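Local atomic coordinates of endo-1,4-beta-xylanase 1 (Hypocrea jecorina, PDB entry 1XYN), a protein that hydrolyses internal 1,4-beta-xylosidic bonds in the main chain of xylan, a plant cell-wall hemicellulose, releasing xylooligosaccharides and xylose. Residues N4-Y9 against V15-S20; Y66-N71 against A119-Y124; I78-H83 against G135-Q140; A100-W105 against Q140-A145. All coordinates share one frame; numbering follows the deposited sequence.

Contact 1. Residues N4-Y9 against V15-S20; sequences NYDQNY and VSYSPS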
# COMPACT_ATOMS: atom_id res chain seq x y z
N ASN A 4 -15.70 0.94 -21.27
CA ASN A 4 -16.73 1.43 -20.36
C ASN A 4 -16.17 1.57 -18.95
O ASN A 4 -16.93 1.68 -17.99
CB ASN A 4 -17.95 0.50 -20.37
CG ASN A 4 -17.68 -0.84 -19.70
OD1 ASN A 4 -16.62 -1.44 -19.86
ND2 ASN A 4 -18.66 -1.33 -18.95
N TYR A 5 -14.84 1.53 -18.84
CA TYR A 5 -14.19 1.69 -17.54
C TYR A 5 -12.90 2.48 -17.64
O TYR A 5 -12.07 2.25 -18.52
CB TYR A 5 -13.92 0.34 -16.87
CG TYR A 5 -13.51 0.50 -15.42
CD1 TYR A 5 -14.46 0.75 -14.44
CD2 TYR A 5 -12.17 0.43 -15.04
CE1 TYR A 5 -14.09 0.93 -13.11
CE2 TYR A 5 -11.78 0.61 -13.71
CZ TYR A 5 -12.76 0.86 -12.75
OH TYR A 5 -12.40 1.04 -11.43
N ASP A 6 -12.75 3.42 -16.71
CA ASP A 6 -11.58 4.27 -16.65
C ASP A 6 -10.86 4.07 -15.32
O ASP A 6 -11.38 4.38 -14.25
CB ASP A 6 -11.99 5.74 -16.84
CG ASP A 6 -10.86 6.72 -16.56
OD1 ASP A 6 -9.68 6.34 -16.64
OD2 ASP A 6 -11.16 7.90 -16.25
N GLN A 7 -9.67 3.48 -15.41
CA GLN A 7 -8.84 3.23 -14.25
C GLN A 7 -8.06 4.50 -13.98
O GLN A 7 -7.25 4.93 -14.81
CB GLN A 7 -7.88 2.06 -14.55
CG GLN A 7 -6.80 1.82 -13.49
CD GLN A 7 -7.36 1.66 -12.08
OE1 GLN A 7 -6.66 1.93 -11.11
NE2 GLN A 7 -8.61 1.22 -11.97
N ASN A 8 -8.35 5.14 -12.86
CA ASN A 8 -7.65 6.37 -12.50
C ASN A 8 -7.25 6.38 -11.03
O ASN A 8 -7.98 6.87 -10.17
CB ASN A 8 -8.49 7.60 -12.83
CG ASN A 8 -7.71 8.89 -12.68
OD1 ASN A 8 -6.53 8.88 -12.32
ND2 ASN A 8 -8.37 10.00 -12.98
N TYR A 9 -6.05 5.86 -10.77
CA TYR A 9 -5.51 5.78 -9.42
C TYR A 9 -4.18 6.51 -9.38
O TYR A 9 -3.36 6.37 -10.27
CB TYR A 9 -5.33 4.31 -9.03
CG TYR A 9 -4.72 4.08 -7.67
CD1 TYR A 9 -5.51 4.04 -6.53
CD2 TYR A 9 -3.34 3.89 -7.53
CE1 TYR A 9 -4.95 3.82 -5.27
CE2 TYR A 9 -2.77 3.66 -6.29
CZ TYR A 9 -3.58 3.63 -5.16
OH TYR A 9 -3.02 3.41 -3.92
N VAL A 15 1.09 13.81 -12.39
CA VAL A 15 0.51 12.76 -13.24
C VAL A 15 -0.62 13.38 -14.08
O VAL A 15 -1.67 13.75 -13.55
CB VAL A 15 -0.06 11.56 -12.41
CG1 VAL A 15 -0.70 10.53 -13.35
CG2 VAL A 15 1.05 10.89 -11.60
N SER A 16 -0.36 13.52 -15.38
CA SER A 16 -1.31 14.08 -16.32
C SER A 16 -1.95 12.96 -17.14
O SER A 16 -1.40 12.52 -18.14
CB SER A 16 -0.59 15.05 -17.25
OG SER A 16 0.38 15.80 -16.54
N TYR A 17 -3.11 12.51 -16.70
CA TYR A 17 -3.84 11.44 -17.36
C TYR A 17 -4.98 11.97 -18.23
O TYR A 17 -5.82 12.74 -17.76
CB TYR A 17 -4.39 10.48 -16.29
CG TYR A 17 -5.28 9.39 -16.83
CD1 TYR A 17 -4.87 8.59 -17.90
CD2 TYR A 17 -6.54 9.16 -16.27
CE1 TYR A 17 -5.70 7.60 -18.41
CE2 TYR A 17 -7.37 8.18 -16.77
CZ TYR A 17 -6.95 7.40 -17.84
OH TYR A 17 -7.77 6.43 -18.34
N SER A 18 -5.03 11.52 -19.47
CA SER A 18 -6.07 11.94 -20.40
C SER A 18 -6.77 10.75 -21.05
O SER A 18 -6.31 10.23 -22.07
CB SER A 18 -5.49 12.84 -21.49
OG SER A 18 -4.81 13.95 -20.94
N PRO A 19 -7.89 10.29 -20.45
CA PRO A 19 -8.65 9.16 -21.01
C PRO A 19 -9.42 9.57 -22.26
O PRO A 19 -9.70 10.74 -22.48
CB PRO A 19 -9.60 8.80 -19.87
CG PRO A 19 -9.83 10.11 -19.19
CD PRO A 19 -8.44 10.70 -19.15
N SER A 20 -9.74 8.58 -23.09
CA SER A 20 -10.48 8.85 -24.31
C SER A 20 -11.34 7.64 -24.65
O SER A 20 -11.37 6.64 -23.91
CB SER A 20 -9.53 9.20 -25.46
OG SER A 20 -9.35 8.12 -26.37
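At the N-terminal end of the two-layered jelly roll, Tyr17 on strand 14-19 reaches across the gap between the sheets to Asp6 on strand 5-10. The phenol OH of Tyr17 donates to OD1 of Asp6 over 2.6 Å, a short bond. It approaches the acceptor from above the carboxylate plane, 42° out of it, while OD1 lies near the plane of the ring, at its edge. The two side chains come from opposite directions. Tyr17 is extended, with CG opposite the backbone N (chi1 174°), and this lets the long ring span the interval that the shorter Asp6 leaves.

The strands are not hydrogen-bonded to each other. The axes of 5-9 and 15-19 pass 9.0 Å apart and run antiparallel at 175°, the spacing of facing layers in a beta sandwich. Strand 5-10 pairs with strand 34-40 in the large sheet, whereas 14-19 is one of the two edge strands of the five-stranded one and pairs with 23-30. Tyr17 accordingly also touches Val36 and Val38 of one layer and Phe24 and Val26 of the other.

Around the bond the ring is lined by further groups of strand 5-10. The carbonyl O of Gln7 lies 3.8 Å from CE2 of Tyr17, and Asn8 slants across the ring, its CG 3.8 Å from CD2 of Tyr17; the amide end of Asn8 is engaged by Gln10 through OD1. Pro19 shields one ring face of Tyr17 with its CD, and its CG lies 3.9 Å from OD2 of Asp6.

Contact 2. Residues Y66-N71 against A119-Y124; sequences YGWSTN and ATFNQY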
# COMPACT_ATOMS: atom_id res chain seq x y z
N TYR A 66 -4.11 -5.18 -16.84
CA TYR A 66 -4.25 -5.24 -15.39
C TYR A 66 -5.71 -5.49 -15.02
O TYR A 66 -6.62 -5.02 -15.70
CB TYR A 66 -3.76 -3.90 -14.79
CG TYR A 66 -4.06 -3.69 -13.32
CD1 TYR A 66 -3.28 -4.28 -12.34
CD2 TYR A 66 -5.11 -2.87 -12.91
CE1 TYR A 66 -3.54 -4.06 -10.98
CE2 TYR A 66 -5.37 -2.65 -11.58
CZ TYR A 66 -4.58 -3.25 -10.62
OH TYR A 66 -4.83 -3.01 -9.28
N GLY A 67 -5.93 -6.22 -13.93
CA GLY A 67 -7.29 -6.50 -13.51
C GLY A 67 -7.43 -7.10 -12.13
O GLY A 67 -6.45 -7.28 -11.40
N TRP A 68 -8.68 -7.39 -11.78
CA TRP A 68 -9.04 -7.96 -10.49
C TRP A 68 -10.01 -9.13 -10.65
O TRP A 68 -10.60 -9.33 -11.71
CB TRP A 68 -9.68 -6.90 -9.59
CG TRP A 68 -8.71 -5.92 -9.06
CD1 TRP A 68 -8.19 -4.85 -9.72
CD2 TRP A 68 -8.06 -5.95 -7.78
NE1 TRP A 68 -7.26 -4.21 -8.94
CE2 TRP A 68 -7.16 -4.87 -7.74
CE3 TRP A 68 -8.15 -6.79 -6.66
CZ2 TRP A 68 -6.35 -4.60 -6.63
CZ3 TRP A 68 -7.35 -6.53 -5.55
CH2 TRP A 68 -6.46 -5.44 -5.55
N SER A 69 -10.18 -9.87 -9.57
CA SER A 69 -11.06 -11.02 -9.54
C SER A 69 -11.58 -11.11 -8.11
O SER A 69 -10.93 -10.64 -7.18
CB SER A 69 -10.26 -12.28 -9.90
OG SER A 69 -10.99 -13.46 -9.68
N THR A 70 -12.79 -11.63 -7.94
CA THR A 70 -13.37 -11.77 -6.61
C THR A 70 -13.73 -13.21 -6.30
O THR A 70 -14.05 -13.99 -7.20
CB THR A 70 -14.60 -10.85 -6.39
OG1 THR A 70 -15.51 -10.99 -7.48
CG2 THR A 70 -14.17 -9.40 -6.27
N ASN A 71 -13.60 -13.56 -5.02
CA ASN A 71 -13.89 -14.90 -4.50
C ASN A 71 -13.22 -16.02 -5.30
O ASN A 71 -13.89 -16.80 -5.97
CB ASN A 71 -15.40 -15.11 -4.43
CG ASN A 71 -15.79 -16.21 -3.47
OD1 ASN A 71 -15.46 -16.16 -2.28
ND2 ASN A 71 -16.50 -17.20 -3.97
N ALA A 119 -7.09 -5.10 1.98
CA ALA A 119 -7.14 -6.53 2.21
C ALA A 119 -5.83 -7.23 1.88
O ALA A 119 -4.87 -6.60 1.45
CB ALA A 119 -8.26 -7.15 1.38
N THR A 120 -5.80 -8.53 2.13
CA THR A 120 -4.64 -9.37 1.85
C THR A 120 -5.10 -10.27 0.72
O THR A 120 -6.16 -10.89 0.81
CB THR A 120 -4.24 -10.19 3.08
OG1 THR A 120 -3.77 -9.31 4.10
CG2 THR A 120 -3.13 -11.18 2.73
N PHE A 121 -4.30 -10.35 -0.34
CA PHE A 121 -4.68 -11.14 -1.50
C PHE A 121 -3.44 -11.50 -2.30
O PHE A 121 -2.37 -10.95 -2.08
CB PHE A 121 -5.61 -10.29 -2.37
CG PHE A 121 -5.07 -8.91 -2.66
CD1 PHE A 121 -5.32 -7.86 -1.79
CD2 PHE A 121 -4.26 -8.68 -3.78
CE1 PHE A 121 -4.78 -6.60 -2.02
CE2 PHE A 121 -3.71 -7.42 -4.01
CZ PHE A 121 -3.97 -6.38 -3.13
N ASN A 122 -3.59 -12.40 -3.27
CA ASN A 122 -2.47 -12.82 -4.09
C ASN A 122 -2.43 -12.08 -5.43
O ASN A 122 -3.41 -11.46 -5.83
CB ASN A 122 -2.54 -14.33 -4.32
CG ASN A 122 -2.46 -15.12 -3.03
OD1 ASN A 122 -1.38 -15.27 -2.45
ND2 ASN A 122 -3.60 -15.62 -2.56
N GLN A 123 -1.29 -12.15 -6.10
CA GLN A 123 -1.12 -11.51 -7.40
C GLN A 123 -0.64 -12.58 -8.37
O GLN A 123 0.23 -13.38 -8.04
CB GLN A 123 -0.03 -10.43 -7.35
CG GLN A 123 -0.29 -9.26 -6.42
CD GLN A 123 0.82 -8.21 -6.53
OE1 GLN A 123 1.91 -8.40 -6.01
NE2 GLN A 123 0.54 -7.12 -7.25
N TYR A 124 -1.23 -12.62 -9.56
CA TYR A 124 -0.80 -13.57 -10.59
C TYR A 124 -0.20 -12.69 -11.68
O TYR A 124 -0.91 -11.94 -12.35
CB TYR A 124 -1.98 -14.36 -11.14
CG TYR A 124 -2.76 -15.14 -10.11
CD1 TYR A 124 -2.22 -15.44 -8.86
CD2 TYR A 124 -4.06 -15.58 -10.39
CE1 TYR A 124 -2.95 -16.14 -7.91
CE2 TYR A 124 -4.79 -16.28 -9.45
CZ TYR A 124 -4.24 -16.56 -8.22
OH TYR A 124 -4.99 -17.25 -7.30
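Trp68 and Phe121 meet through their aromatic rings, and no hydrogen bond joins the two segments. The far corner of the indole does the touching: CH2 of Trp68 lies 3.6 Å from CZ of Phe121 and stands over one face of the phenyl ring, displaced toward its rim. The centroids of the six-membered indole ring of Trp68 and the Phe121 ring are 5.0 Å apart and the planes are inclined at 58°, an oblique pairing. Phe121 presents this face because its CG sits between the backbone N and the carbonyl carbon (chi1 50°), the crowded position. The backbones stay well apart, with CA of Trp68 9.2 Å from CA of Gln123, since strand 74-79 runs between 60-70 and 119-128 in the sheet; both aromatic side chains also touch Glu75 on that middle strand.

The polar part lies within 66-71. NE1 of Trp68 donates to OH of Tyr66 over 2.7 Å, a bent bond (133° at the hydrogen) with the acceptor somewhat tilted from the indole plane. The same hydroxyl is hydrogen-bonded to OE2 of Glu75, so the indole N-H is likely to steady the phenol that bonds to Glu75. A leucine in place of Trp68 would probably leave the Tyr66 hydroxyl without this N-H, freer to turn, and take away the indole corner that rests on Phe121.

Glu75 is the predicted nucleophile, and Tyr66 and Gln123 are substrate-binding by similarity; this layer of aromatic side chains belongs to the active-site cleft of a family 11 xylanase.

Contact 3. Residues I78-H83 against G135-Q140; sequences IMEDNH and GTVTVQ. With CA (calcium ion), chain B.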
# COMPACT_ATOMS: atom_id res chain seq x y z
N ILE A 78 -0.33 -8.72 -16.74
CA ILE A 78 0.21 -9.40 -17.90
C ILE A 78 1.04 -8.29 -18.50
O ILE A 78 0.57 -7.51 -19.33
CB ILE A 78 -0.88 -9.87 -18.88
CG1 ILE A 78 -1.75 -10.95 -18.22
CG2 ILE A 78 -0.23 -10.44 -20.15
CD1 ILE A 78 -3.02 -11.28 -18.98
N MET A 79 2.25 -8.16 -17.96
CA MET A 79 3.20 -7.13 -18.38
C MET A 79 3.77 -7.36 -19.75
O MET A 79 4.39 -8.39 -20.00
CB MET A 79 4.33 -7.02 -17.36
CG MET A 79 3.93 -6.31 -16.10
SD MET A 79 5.20 -6.42 -14.85
CE MET A 79 4.19 -6.83 -13.43
N GLU A 80 3.55 -6.40 -20.64
CA GLU A 80 4.06 -6.46 -22.00
C GLU A 80 5.35 -5.69 -22.06
O GLU A 80 6.17 -5.86 -22.97
CB GLU A 80 3.04 -5.87 -22.97
CG GLU A 80 1.71 -6.62 -22.97
CD GLU A 80 1.86 -8.05 -23.45
OE1 GLU A 80 2.30 -8.24 -24.59
OE2 GLU A 80 1.52 -8.98 -22.68
N ASP A 81 5.55 -4.88 -21.03
CA ASP A 81 6.73 -4.05 -20.92
C ASP A 81 6.90 -3.62 -19.48
O ASP A 81 5.93 -3.46 -18.74
CB ASP A 81 6.54 -2.84 -21.81
CG ASP A 81 7.80 -2.06 -21.99
OD1 ASP A 81 8.91 -2.57 -21.73
OD2 ASP A 81 7.64 -0.90 -22.41
N ASN A 82 8.16 -3.45 -19.07
CA ASN A 82 8.49 -3.04 -17.72
C ASN A 82 9.94 -2.57 -17.63
O ASN A 82 10.81 -3.06 -18.36
CB ASN A 82 8.24 -4.17 -16.70
CG ASN A 82 9.24 -5.32 -16.81
OD1 ASN A 82 10.07 -5.52 -15.91
ND2 ASN A 82 9.15 -6.10 -17.89
N HIS A 83 10.16 -1.56 -16.79
CA HIS A 83 11.49 -0.98 -16.56
C HIS A 83 11.67 -0.78 -15.09
O HIS A 83 10.78 -0.24 -14.43
CB HIS A 83 11.59 0.39 -17.18
CG HIS A 83 11.24 0.40 -18.62
ND1 HIS A 83 12.19 0.52 -19.61
CD2 HIS A 83 10.05 0.29 -19.24
CE1 HIS A 83 11.59 0.48 -20.78
NE2 HIS A 83 10.29 0.34 -20.58
N GLY A 135 0.60 -4.68 -29.65
CA GLY A 135 0.27 -6.09 -29.83
C GLY A 135 -1.11 -6.52 -29.37
O GLY A 135 -1.99 -5.71 -29.13
N THR A 136 -1.29 -7.84 -29.32
CA THR A 136 -2.54 -8.45 -28.88
C THR A 136 -2.15 -9.37 -27.74
O THR A 136 -1.10 -10.00 -27.78
CB THR A 136 -3.18 -9.32 -29.97
OG1 THR A 136 -3.45 -8.51 -31.12
CG2 THR A 136 -4.47 -9.95 -29.47
N VAL A 137 -3.01 -9.44 -26.73
CA VAL A 137 -2.78 -10.29 -25.58
C VAL A 137 -3.95 -11.26 -25.43
O VAL A 137 -5.04 -10.87 -25.02
CB VAL A 137 -2.65 -9.44 -24.28
CG1 VAL A 137 -2.54 -10.32 -23.04
CG2 VAL A 137 -1.46 -8.53 -24.37
N THR A 138 -3.72 -12.51 -25.83
CA THR A 138 -4.74 -13.56 -25.73
C THR A 138 -4.82 -13.92 -24.24
O THR A 138 -4.11 -14.81 -23.76
CB THR A 138 -4.36 -14.80 -26.58
OG1 THR A 138 -4.02 -14.39 -27.91
CG2 THR A 138 -5.52 -15.77 -26.67
N VAL A 139 -5.66 -13.21 -23.50
CA VAL A 139 -5.81 -13.41 -22.06
C VAL A 139 -6.12 -14.83 -21.57
O VAL A 139 -5.70 -15.19 -20.46
CB VAL A 139 -6.83 -12.42 -21.45
CG1 VAL A 139 -6.27 -11.01 -21.51
CG2 VAL A 139 -8.15 -12.49 -22.19
N GLN A 140 -6.82 -15.63 -22.37
CA GLN A 140 -7.15 -17.00 -21.95
C GLN A 140 -5.90 -17.86 -21.77
O GLN A 140 -5.84 -18.67 -20.86
CB GLN A 140 -8.10 -17.69 -22.93
CG GLN A 140 -9.57 -17.61 -22.54
CD GLN A 140 -9.88 -18.17 -21.16
OE1 GLN A 140 -9.79 -19.37 -20.93
NE2 GLN A 140 -10.29 -17.30 -20.25
CA CA B . 10.10 -0.35 -23.20
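Ile78 and Glu80 press on Val137 across the interior of the jelly roll, where the large sheet faces 135-137, an outermost strand of the five-stranded sheet. The chain turns a corner at Glu80, and Glu80 and Asp81 together face Leu63 in a classic beta bulge.

The apolar packing uses both branches of Ile78. Its CG2 slides past Val137, coming 3.7 Å from CG1 of that residue, while CD1 reaches on to CG1 of Val139 at 4.1 Å. Val139 comes just after an inverse gamma turn centred on Thr138, whose bond from Val139 N to Val137 O (2.9 Å) is weak.

A charged group also rests on this aliphatic surface. OE2 of Glu80 is 3.5 Å from CG2 of Val137. The chain of Glu80 is bent at its second torsion (chi2 -64°), which turns the carboxylate so that it meets the methyl group from the opposite direction. This buried carboxylate is answered from outside the two segments: OE1 forms a salt bridge with Arg132 and OE2 is hydrogen-bonded to Tyr102, which together would fix its rotation. An alanine here would remove the carboxylate and is likely to leave Arg132 without this countercharge, Tyr102 without this partner and a gap beside Val137.

Metal binding occupies the far end of 78-83, away from Val137. Asp81 has its CG opposite the backbone N (chi1 -168°) and reaches out to a calcium ion, bound by OD2 of Asp81 at 2.6 Å and by NE2 of His83 at 2.7 Å.

Contact 4. Residues A100-W105 against Q140-A145; sequences ATYTIW and QNHFNA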
# COMPACT_ATOMS: atom_id res chain seq x y z
N ALA A 100 5.97 -14.48 -27.71
CA ALA A 100 7.03 -14.56 -26.72
C ALA A 100 6.65 -15.40 -25.51
O ALA A 100 5.50 -15.80 -25.35
CB ALA A 100 7.43 -13.17 -26.27
N THR A 101 7.64 -15.67 -24.66
CA THR A 101 7.43 -16.45 -23.44
C THR A 101 7.27 -15.47 -22.28
O THR A 101 7.85 -14.38 -22.28
CB THR A 101 8.63 -17.38 -23.14
OG1 THR A 101 9.10 -17.99 -24.35
CG2 THR A 101 8.21 -18.48 -22.18
N TYR A 102 6.50 -15.88 -21.27
CA TYR A 102 6.26 -15.07 -20.09
C TYR A 102 6.64 -15.84 -18.85
O TYR A 102 6.35 -17.03 -18.75
CB TYR A 102 4.76 -14.73 -19.97
CG TYR A 102 4.21 -13.82 -21.03
CD1 TYR A 102 4.10 -14.24 -22.36
CD2 TYR A 102 3.78 -12.53 -20.71
CE1 TYR A 102 3.59 -13.40 -23.35
CE2 TYR A 102 3.27 -11.68 -21.69
CZ TYR A 102 3.18 -12.12 -23.00
OH TYR A 102 2.68 -11.27 -23.96
N THR A 103 7.31 -15.19 -17.90
CA THR A 103 7.64 -15.87 -16.66
C THR A 103 6.49 -15.56 -15.70
O THR A 103 6.10 -14.40 -15.52
CB THR A 103 9.01 -15.43 -16.08
OG1 THR A 103 8.95 -14.06 -15.68
CG2 THR A 103 10.10 -15.59 -17.11
N ILE A 104 5.89 -16.60 -15.16
CA ILE A 104 4.77 -16.44 -14.25
C ILE A 104 5.26 -16.34 -12.81
O ILE A 104 6.18 -17.06 -12.42
CB ILE A 104 3.80 -17.62 -14.41
CG1 ILE A 104 3.32 -17.68 -15.87
CG2 ILE A 104 2.62 -17.49 -13.46
CD1 ILE A 104 2.48 -18.89 -16.19
N TRP A 105 4.68 -15.41 -12.06
CA TRP A 105 5.02 -15.18 -10.66
C TRP A 105 3.75 -15.16 -9.83
O TRP A 105 2.66 -14.88 -10.34
CB TRP A 105 5.70 -13.82 -10.45
CG TRP A 105 6.94 -13.58 -11.21
CD1 TRP A 105 7.05 -13.37 -12.56
CD2 TRP A 105 8.26 -13.47 -10.68
NE1 TRP A 105 8.36 -13.12 -12.89
CE2 TRP A 105 9.13 -13.18 -11.76
CE3 TRP A 105 8.80 -13.59 -9.39
CZ2 TRP A 105 10.51 -13.00 -11.59
CZ3 TRP A 105 10.17 -13.40 -9.22
CH2 TRP A 105 11.01 -13.11 -10.32
N GLN A 140 -6.82 -15.63 -22.37
CA GLN A 140 -7.15 -17.00 -21.95
C GLN A 140 -5.90 -17.86 -21.77
O GLN A 140 -5.84 -18.67 -20.86
CB GLN A 140 -8.10 -17.69 -22.93
CG GLN A 140 -9.57 -17.61 -22.54
CD GLN A 140 -9.88 -18.17 -21.16
OE1 GLN A 140 -9.79 -19.37 -20.93
NE2 GLN A 140 -10.29 -17.30 -20.25
N ASN A 141 -4.92 -17.68 -22.64
CA ASN A 141 -3.68 -18.44 -22.54
C ASN A 141 -3.02 -18.22 -21.17
O ASN A 141 -2.41 -19.14 -20.61
CB ASN A 141 -2.71 -18.04 -23.65
CG ASN A 141 -3.19 -18.49 -25.04
OD1 ASN A 141 -4.14 -19.26 -25.16
ND2 ASN A 141 -2.52 -18.01 -26.08
N HIS A 142 -3.16 -17.02 -20.63
CA HIS A 142 -2.60 -16.71 -19.32
C HIS A 142 -3.45 -17.28 -18.21
O HIS A 142 -2.93 -17.83 -17.25
CB HIS A 142 -2.42 -15.20 -19.15
CG HIS A 142 -1.38 -14.62 -20.06
ND1 HIS A 142 -0.04 -14.61 -19.75
CD2 HIS A 142 -1.48 -14.13 -21.32
CE1 HIS A 142 0.64 -14.14 -20.78
NE2 HIS A 142 -0.21 -13.84 -21.74
N PHE A 143 -4.77 -17.22 -18.37
CA PHE A 143 -5.66 -17.77 -17.36
C PHE A 143 -5.52 -19.30 -17.28
O PHE A 143 -5.60 -19.88 -16.20
CB PHE A 143 -7.11 -17.39 -17.67
CG PHE A 143 -7.37 -15.90 -17.71
CD1 PHE A 143 -6.64 -15.03 -16.90
CD2 PHE A 143 -8.35 -15.38 -18.55
CE1 PHE A 143 -6.88 -13.66 -16.93
CE2 PHE A 143 -8.60 -14.01 -18.58
CZ PHE A 143 -7.87 -13.15 -17.77
N ASN A 144 -5.31 -19.94 -18.43
CA ASN A 144 -5.14 -21.39 -18.48
C ASN A 144 -3.82 -21.76 -17.81
O ASN A 144 -3.79 -22.63 -16.93
CB ASN A 144 -5.15 -21.90 -19.93
CG ASN A 144 -6.54 -21.88 -20.57
OD1 ASN A 144 -7.54 -21.60 -19.91
ND2 ASN A 144 -6.61 -22.20 -21.85
N ALA A 145 -2.74 -21.08 -18.19
CA ALA A 145 -1.41 -21.31 -17.63
C ALA A 145 -1.40 -21.07 -16.12
O ALA A 145 -0.77 -21.82 -15.37
CB ALA A 145 -0.40 -20.44 -18.31
O HOH W 1 0.27 -12.43 -24.08
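His142 drives its edge into the face of Tyr102, and this is the close-packed part of the contact. CE1 of the imidazole stands over the centre of the phenol ring, 3.5 Å from CD2 of Tyr102. The ring centroids of Tyr102 and His142 are 4.6 Å apart and the planes stand at 80°, a T-shaped pair in which the histidine supplies the edge. With its CG opposite the carbonyl carbon (chi1 -67°), the imidazole is carried off the helix toward the strand.

Polar links accompany this geometry. A water donates to OH of Tyr102 at 2.7 Å and is hydrogen-bonded to NE2 of His142 at 2.8 Å, in the imidazole plane. At its other nitrogen, ND1, His142 is hydrogen-bonded to Ser126, while the phenol OH is also bonded to Arg128 and to Glu80, which would restrain both rings at their polar ends.

One helical turn further on the contact is slighter. Only CD1 of Ile104 and CB of Ala145 approach, at 3.9 Å, with no polar link, and Ala145 is partly exposed.

Alternate residues of strand 100-109 thus receive successive turns of helix 139-148, the single helix of the chain, packed against the large sheet as in the family 11 jelly roll.

From the N terminus, contact 1 closes first and stands apart: it shuts the short connection between strands 5-10 and 14-19, tying an outer strand of the small sheet to the large one before any other contact opens. The remaining three interlock. Contact 2 opens at 66-71, contact 3 at 78-83 and contact 4 at 100-105, and they close in the same order, at 119-124, 135-140 and 140-145, so each crosses the other two. Contacts 3 and 4 share Gln140 and helix 139-148 and touch directly, with CG2 of Ile78 3.8 Å from NE2 of His142. Together they join cleft, sheet interior and helix.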